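Local coordinates for Lin1840 protein (Listeria innocua serovar 6a, PDB 4ZO7) that probably hydrolyses terminal, non-reducing beta-D-glucosyl residues to release beta-D-glucose, as a beta-glucosidase of glycosyl hydrolase family 3, at residues K191-Y196 and W251-V256; V234-N239 and G265-A270. The protein carries 2 engineered substitutions. All coordinates share one frame; numbering follows the deposited sequence.

Contact 1: residues K191-Y196 and W251-V256. With GLC (alpha-D-glucopyranose), chain I.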
loop_
_atom_site.group_PDB
_atom_site.type_symbol
_atom_site.label_atom_id
_atom_site.label_comp_id
_atom_site.label_asym_id
_atom_site.label_seq_id
_atom_site.Cartn_x
_atom_site.Cartn_y
_atom_site.Cartn_z
ATOM N N LYS A 191 -6.282 -17.395 13.899
ATOM C CA LYS A 191 -6.691 -16.987 12.568
ATOM C C LYS A 191 -6.023 -15.623 12.212
ATOM O O LYS A 191 -5.504 -14.960 13.096
ATOM C CB LYS A 191 -8.226 -17.008 12.456
ATOM C CG LYS A 191 -8.933 -15.860 13.128
ATOM C CD LYS A 191 -10.418 -16.142 13.433
ATOM C CE LYS A 191 -11.166 -14.865 13.794
ATOM N NZ LYS A 191 -12.594 -15.109 14.120
ATOM N N HIS A 192 -5.932 -15.227 10.940
ATOM C CA HIS A 192 -6.196 -15.994 9.723
ATOM C C HIS A 192 -4.858 -16.194 8.988
ATOM O O HIS A 192 -4.176 -15.203 8.651
ATOM C CB HIS A 192 -7.128 -15.194 8.777
ATOM C CG HIS A 192 -8.384 -14.675 9.408
ATOM N ND1 HIS A 192 -8.414 -13.527 10.172
ATOM C CD2 HIS A 192 -9.657 -15.150 9.412
ATOM C CE1 HIS A 192 -9.650 -13.292 10.565
ATOM N NE2 HIS A 192 -10.417 -14.265 10.117
ATOM N N PHE A 193 -4.460 -17.455 8.731
ATOM C CA PHE A 193 -3.102 -17.789 8.231
ATOM C C PHE A 193 -3.186 -17.597 6.705
ATOM O O PHE A 193 -3.911 -18.367 6.050
ATOM C CB PHE A 193 -2.791 -19.257 8.519
ATOM C CG PHE A 193 -1.319 -19.576 8.654
ATOM C CD1 PHE A 193 -0.599 -19.080 9.731
ATOM C CD2 PHE A 193 -0.657 -20.340 7.692
ATOM C CE1 PHE A 193 0.748 -19.292 9.856
ATOM C CE2 PHE A 193 0.694 -20.582 7.823
ATOM C CZ PHE A 193 1.397 -20.053 8.909
ATOM N N ALA A 194 -2.525 -16.609 6.128
ATOM C CA ALA A 194 -1.631 -15.673 6.788
ATOM C C ALA A 194 -1.729 -14.277 6.128
ATOM O O ALA A 194 -2.086 -14.168 4.958
ATOM C CB ALA A 194 -0.170 -16.212 6.784
ATOM N N ALA A 195 -1.479 -13.223 6.895
ATOM C CA ALA A 195 -1.149 -11.844 6.350
ATOM C C ALA A 195 -2.368 -11.073 5.762
ATOM O O ALA A 195 -2.239 -10.185 4.927
ATOM C CB ALA A 195 -0.037 -11.913 5.340
ATOM N N TYR A 196 -3.546 -11.500 6.200
ATOM C CA TYR A 196 -4.833 -11.006 5.741
ATOM C C TYR A 196 -4.993 -9.469 5.947
ATOM O O TYR A 196 -5.577 -8.828 5.126
ATOM C CB TYR A 196 -5.927 -11.875 6.477
ATOM C CG TYR A 196 -7.388 -11.542 6.306
ATOM C CD1 TYR A 196 -7.925 -11.229 5.073
ATOM C CD2 TYR A 196 -8.253 -11.645 7.353
ATOM C CE1 TYR A 196 -9.256 -10.981 4.889
ATOM C CE2 TYR A 196 -9.609 -11.400 7.181
ATOM C CZ TYR A 196 -10.096 -11.087 5.923
ATOM O OH TYR A 196 -11.393 -10.807 5.754
ATOM N N TRP A 251 2.812 -24.455 -0.115
ATOM C CA TRP A 251 4.047 -24.003 0.509
ATOM C C TRP A 251 3.695 -23.415 1.885
ATOM O O TRP A 251 4.245 -23.808 2.894
ATOM C CB TRP A 251 4.804 -22.989 -0.406
ATOM C CG TRP A 251 5.799 -22.269 0.384
ATOM C CD1 TRP A 251 6.981 -22.760 0.768
ATOM C CD2 TRP A 251 5.694 -20.967 0.985
ATOM N NE1 TRP A 251 7.640 -21.868 1.550
ATOM C CE2 TRP A 251 6.878 -20.754 1.708
ATOM C CE3 TRP A 251 4.742 -19.972 0.967
ATOM C CZ2 TRP A 251 7.150 -19.579 2.404
ATOM C CZ3 TRP A 251 5.004 -18.781 1.668
ATOM C CH2 TRP A 251 6.204 -18.593 2.368
ATOM N N LEU A 252 2.714 -22.516 1.928
ATOM C CA LEU A 252 2.276 -21.930 3.200
ATOM C C LEU A 252 1.801 -22.864 4.267
ATOM O O LEU A 252 2.147 -22.743 5.434
ATOM C CB LEU A 252 1.103 -20.933 2.950
ATOM C CG LEU A 252 0.648 -20.051 4.110
ATOM C CD1 LEU A 252 1.771 -19.151 4.561
ATOM C CD2 LEU A 252 -0.529 -19.187 3.638
ATOM N N ASN A 253 0.881 -23.715 3.891
ATOM C CA ASN A 253 0.242 -24.609 4.831
ATOM C C ASN A 253 0.988 -25.936 5.123
ATOM O O ASN A 253 0.956 -26.446 6.252
ATOM C CB ASN A 253 -1.150 -24.916 4.292
ATOM C CG ASN A 253 -2.003 -23.656 4.193
ATOM O OD1 ASN A 253 -1.723 -22.682 4.862
ATOM N ND2 ASN A 253 -3.017 -23.672 3.355
ATOM N N ARG A 254 1.612 -26.526 4.119
ATOM C CA ARG A 254 2.439 -27.737 4.350
ATOM C C ARG A 254 3.874 -27.365 4.802
ATOM O O ARG A 254 4.371 -27.803 5.871
ATOM C CB ARG A 254 2.559 -28.552 3.067
ATOM C CG ARG A 254 1.287 -29.207 2.546
ATOM C CD ARG A 254 0.816 -30.376 3.421
ATOM N NE ARG A 254 -0.430 -30.996 2.906
ATOM C CZ ARG A 254 -1.086 -31.965 3.559
ATOM N NH1 ARG A 254 -0.619 -32.379 4.717
ATOM N NH2 ARG A 254 -2.181 -32.529 3.078
ATOM N N ASP A 255 4.586 -26.597 3.983
ATOM C CA ASP A 255 6.030 -26.264 4.301
ATOM C C ASP A 255 6.200 -25.345 5.509
ATOM O O ASP A 255 6.913 -25.675 6.441
ATOM C CB ASP A 255 6.734 -25.686 3.069
ATOM C CG ASP A 255 6.769 -26.655 1.897
ATOM O OD1 ASP A 255 6.138 -27.723 1.886
ATOM O OD2 ASP A 255 7.442 -26.330 0.944
ATOM N N VAL A 256 5.475 -24.238 5.562
ATOM C CA VAL A 256 5.639 -23.285 6.716
ATOM C C VAL A 256 4.806 -23.748 7.944
ATOM O O VAL A 256 5.329 -23.953 9.036
ATOM C CB VAL A 256 5.299 -21.837 6.298
ATOM C CG1 VAL A 256 5.517 -20.837 7.448
ATOM C CG2 VAL A 256 6.084 -21.405 5.044
HETATM C C1 GLC I . -14.984 -16.385 8.434
HETATM C C2 GLC I . -14.146 -15.247 9.081
HETATM C C3 GLC I . -13.591 -15.676 10.441
HETATM C C4 GLC I . -14.655 -16.321 11.322
HETATM C C5 GLC I . -15.348 -17.428 10.558
HETATM C C6 GLC I . -16.443 -18.101 11.399
HETATM O O1 GLC I . -14.225 -17.487 7.943
HETATM O O2 GLC I . -13.023 -14.858 8.327
HETATM O O3 GLC I . -12.950 -14.608 11.102
HETATM O O4 GLC I . -14.010 -16.860 12.427
HETATM O O5 GLC I . -15.929 -16.898 9.369
HETATM O O6 GLC I . -17.453 -17.174 11.622
HETATM O O HOH W 1 -3.970 -21.094 5.191
#
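Phe193 and Leu252 carry this contact: the ring at the end of strand 187-193 reaches helix 250-260 and lies alongside the leucine, the two side chains running past each other in opposite directions. Phe193 CE2 comes within 3.7 Å of Leu252 CD1. With CG anti to the backbone N (chi1 -154°), the phenylalanine turns its edge to the helix, and in the ring plane that edge meets Leu252 O, 3.5 Å from CE2, and Asn253 OD1, 3.8 Å from CD2. Ala194, joined to Phe193 by a cis peptide bond, adds its CB against Leu252 CD1 at 4.2 Å.

A water lies 2.9 Å from Phe193 O and 2.8 Å from Asn253 OD1, placed to bridge them, though it has more acceptors in reach than protons. Asn253 ND2 is hydrogen-bonded to Ala246 O, which with the water at OD1 would limit the amide's rotation.

Lys191 and His192 face the glucose instead: Lys191 NZ donates to O4 of the sugar at 2.8 Å, and His192 NE2 is hydrogen-bonded to O3 at 2.7 Å (either may donate), with ND1 held from behind by Asp140. In this parallel barrel the axis of helix 251-256 runs at 91° to that of strand 191-193. Val256 CG1 nears CZ at the ring's tip and Val256 packs on Tyr216 of helix 212-219, while Phe193 rests on Val234 of strand 233-236.

Contact 2: residues V234-N239 and G265-A270. Engineered in segment 265-270: Ala270 (natural residue Asp). With GLC (alpha-D-glucopyranose), chain I.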
loop_
_atom_site.group_PDB
_atom_site.type_symbol
_atom_site.label_atom_id
_atom_site.label_comp_id
_atom_site.label_asym_id
_atom_site.label_seq_id
_atom_site.Cartn_x
_atom_site.Cartn_y
_atom_site.Cartn_z
ATOM N N VAL A 234 -5.806 -24.065 13.543
ATOM C CA VAL A 234 -5.508 -22.881 12.775
ATOM C C VAL A 234 -6.533 -22.760 11.644
ATOM O O VAL A 234 -7.012 -23.757 11.143
ATOM C CB VAL A 234 -4.013 -22.918 12.275
ATOM C CG1 VAL A 234 -3.708 -21.842 11.241
ATOM C CG2 VAL A 234 -3.069 -22.794 13.460
ATOM N N MET A 235 -6.918 -21.525 11.305
ATOM C CA MET A 235 -7.859 -21.248 10.208
ATOM C C MET A 235 -7.137 -20.552 9.076
ATOM O O MET A 235 -6.315 -19.673 9.347
ATOM C CB MET A 235 -9.034 -20.364 10.751
ATOM C CG MET A 235 -10.129 -20.021 9.750
ATOM S SD MET A 235 -11.250 -18.685 10.229
ATOM C CE MET A 235 -12.138 -19.490 11.566
ATOM N N THR A 236 -7.483 -20.883 7.811
ATOM C CA THR A 236 -6.895 -20.248 6.651
ATOM C C THR A 236 -7.445 -18.823 6.470
ATOM O O THR A 236 -8.480 -18.460 7.062
ATOM C CB THR A 236 -7.210 -21.037 5.348
ATOM O OG1 THR A 236 -8.615 -20.963 5.023
ATOM C CG2 THR A 236 -6.838 -22.505 5.488
ATOM N N ALA A 237 -6.773 -18.044 5.608
ATOM C CA ALA A 237 -7.154 -16.708 5.287
ATOM C C ALA A 237 -7.833 -16.626 3.916
ATOM O O ALA A 237 -7.529 -17.392 3.008
ATOM C CB ALA A 237 -5.916 -15.883 5.277
ATOM N N PHE A 238 -8.715 -15.649 3.751
ATOM C CA PHE A 238 -9.312 -15.296 2.452
ATOM C C PHE A 238 -8.404 -14.860 1.300
ATOM O O PHE A 238 -8.743 -15.131 0.081
ATOM C CB PHE A 238 -10.386 -14.210 2.688
ATOM C CG PHE A 238 -11.658 -14.768 3.372
ATOM C CD1 PHE A 238 -12.284 -15.862 2.862
ATOM C CD2 PHE A 238 -12.147 -14.232 4.528
ATOM C CE1 PHE A 238 -13.422 -16.401 3.437
ATOM C CE2 PHE A 238 -13.307 -14.723 5.124
ATOM C CZ PHE A 238 -13.947 -15.812 4.572
ATOM N N ASN A 239 -7.330 -14.138 1.666
ATOM C CA ASN A 239 -6.420 -13.476 0.687
ATOM C C ASN A 239 -5.452 -14.411 0.011
ATOM O O ASN A 239 -5.065 -15.456 0.541
ATOM C CB ASN A 239 -5.563 -12.428 1.359
ATOM C CG ASN A 239 -4.865 -12.964 2.627
ATOM O OD1 ASN A 239 -5.518 -13.244 3.626
ATOM N ND2 ASN A 239 -3.545 -13.124 2.573
ATOM N N GLY A 265 -2.324 -29.961 14.330
ATOM C CA GLY A 265 -3.744 -29.935 14.563
ATOM C C GLY A 265 -4.572 -29.726 13.290
ATOM O O GLY A 265 -4.055 -29.692 12.148
ATOM N N VAL A 266 -5.870 -29.513 13.514
ATOM C CA VAL A 266 -6.863 -29.311 12.469
ATOM C C VAL A 266 -6.673 -27.956 11.806
ATOM O O VAL A 266 -6.593 -26.965 12.491
ATOM C CB VAL A 266 -8.300 -29.429 13.065
ATOM C CG1 VAL A 266 -9.361 -29.024 12.038
ATOM C CG2 VAL A 266 -8.554 -30.871 13.430
ATOM N N LEU A 267 -6.519 -27.947 10.485
ATOM C CA LEU A 267 -6.549 -26.723 9.671
ATOM C C LEU A 267 -7.947 -26.602 9.123
ATOM O O LEU A 267 -8.329 -27.410 8.304
ATOM C CB LEU A 267 -5.532 -26.792 8.507
ATOM C CG LEU A 267 -5.336 -25.572 7.569
ATOM C CD1 LEU A 267 -5.091 -24.345 8.385
ATOM C CD2 LEU A 267 -4.187 -25.717 6.601
ATOM N N ILE A 268 -8.691 -25.596 9.571
ATOM C CA ILE A 268 -10.057 -25.297 9.109
ATOM C C ILE A 268 -10.059 -24.142 8.122
ATOM O O ILE A 268 -9.311 -23.176 8.276
ATOM C CB ILE A 268 -11.017 -24.974 10.337
ATOM C CG1 ILE A 268 -12.446 -24.814 9.876
ATOM C CG2 ILE A 268 -10.607 -23.690 11.067
ATOM C CD1 ILE A 268 -13.467 -24.617 11.006
ATOM N N SER A 269 -10.878 -24.238 7.078
ATOM C CA SER A 269 -11.011 -23.120 6.160
ATOM C C SER A 269 -11.718 -21.947 6.767
ATOM O O SER A 269 -12.509 -22.111 7.673
ATOM C CB SER A 269 -11.746 -23.502 4.892
ATOM O OG SER A 269 -13.136 -23.611 5.097
ATOM N N ALA A 270 -11.440 -20.737 6.257
ATOM C CA ALA A 270 -12.350 -19.611 6.496
ATOM C C ALA A 270 -13.642 -19.946 5.812
ATOM O O ALA A 270 -13.720 -20.896 5.023
ATOM C CB ALA A 270 -11.806 -18.309 5.949
HETATM C C1 GLC I . -14.984 -16.385 8.434
HETATM C C2 GLC I . -14.146 -15.247 9.081
HETATM C C3 GLC I . -13.591 -15.676 10.441
HETATM C C4 GLC I . -14.655 -16.321 11.322
HETATM C C5 GLC I . -15.348 -17.428 10.558
HETATM C C6 GLC I . -16.443 -18.101 11.399
HETATM O O1 GLC I . -14.225 -17.487 7.943
HETATM O O2 GLC I . -13.023 -14.858 8.327
HETATM O O3 GLC I . -12.950 -14.608 11.102
HETATM O O4 GLC I . -14.010 -16.860 12.427
HETATM O O5 GLC I . -15.929 -16.898 9.369
HETATM O O6 GLC I . -17.453 -17.174 11.622
#
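Ala270 and Phe238 meet face-on beside the bound glucose: the methyl carbon CB sits 3.7 Å from the centroid of the phenylalanine ring, a CH-pi contact 21° off the ring normal. Ala270 is an engineered residue, aspartate in the natural protein, and its CB lies 3.2 Å from O1 of the glucose. Thr236 ties down the backbone beside it. Its OG1 is set between the backbone N and the carbonyl carbon (chi1 68°) and accepts from Ala270 N at 3.1 Å; the same hydroxyl is also bonded to Thr247.

Further back the two segments run as parallel strands. Ile268 N donates to Val234 O at 2.9 Å, and Thr236 N to Ile268 O at 3.0 Å, with Val234 N to Val266 O completing the set. Side chains alternate between the two faces. Met235 and Ile268 share one, where CB of the methionine lies 3.7 Å from CG2 of the isoleucine. Val234 and Leu267 share the other, their side chains inclined to each other. Leu267 also crosses the side chain of Thr236 at about a right angle, CD1 against CG2.

Met235 bends at chi3 (-69°), which carries CE to 3.3 Å from O4 of the glucose. Phe238 CE2 approaches O2 of the sugar at 3.2 Å, and its ring also touches a bound beta-D-glucopyranose. Apolar groups thus line one part of the sugar pocket, whose polar grip comes from Lys191, His192, Asp91, Arg149 and Trp271 N; the engineered Ala270 puts a methyl where the natural protein has a carboxylate.

Overall arrangement
Both contacts are buried in the N-terminal domain, and they share one sheet: strand 187-193 of contact 1 neighbours strand 233-236 of contact 2, with Phe193 N to Met235 O (3.0 Å) a probable hydrogen bond between them. Their centres lie about 8 Å apart. Strand 233-236, helix 250-260 and strand 267-268 follow in order as a beta-alpha-beta crossover, the helix outside the sheet, and the segments of the two contacts alternate along the chain. Contact 1 joins the sheet to its covering helix through side chains and a water, whereas contact 2 joins strand to strand mainly through backbone. Each reaches the same glucose, contact 1 with the polar ends of Lys191 and His192, contact 2 with mostly apolar groups.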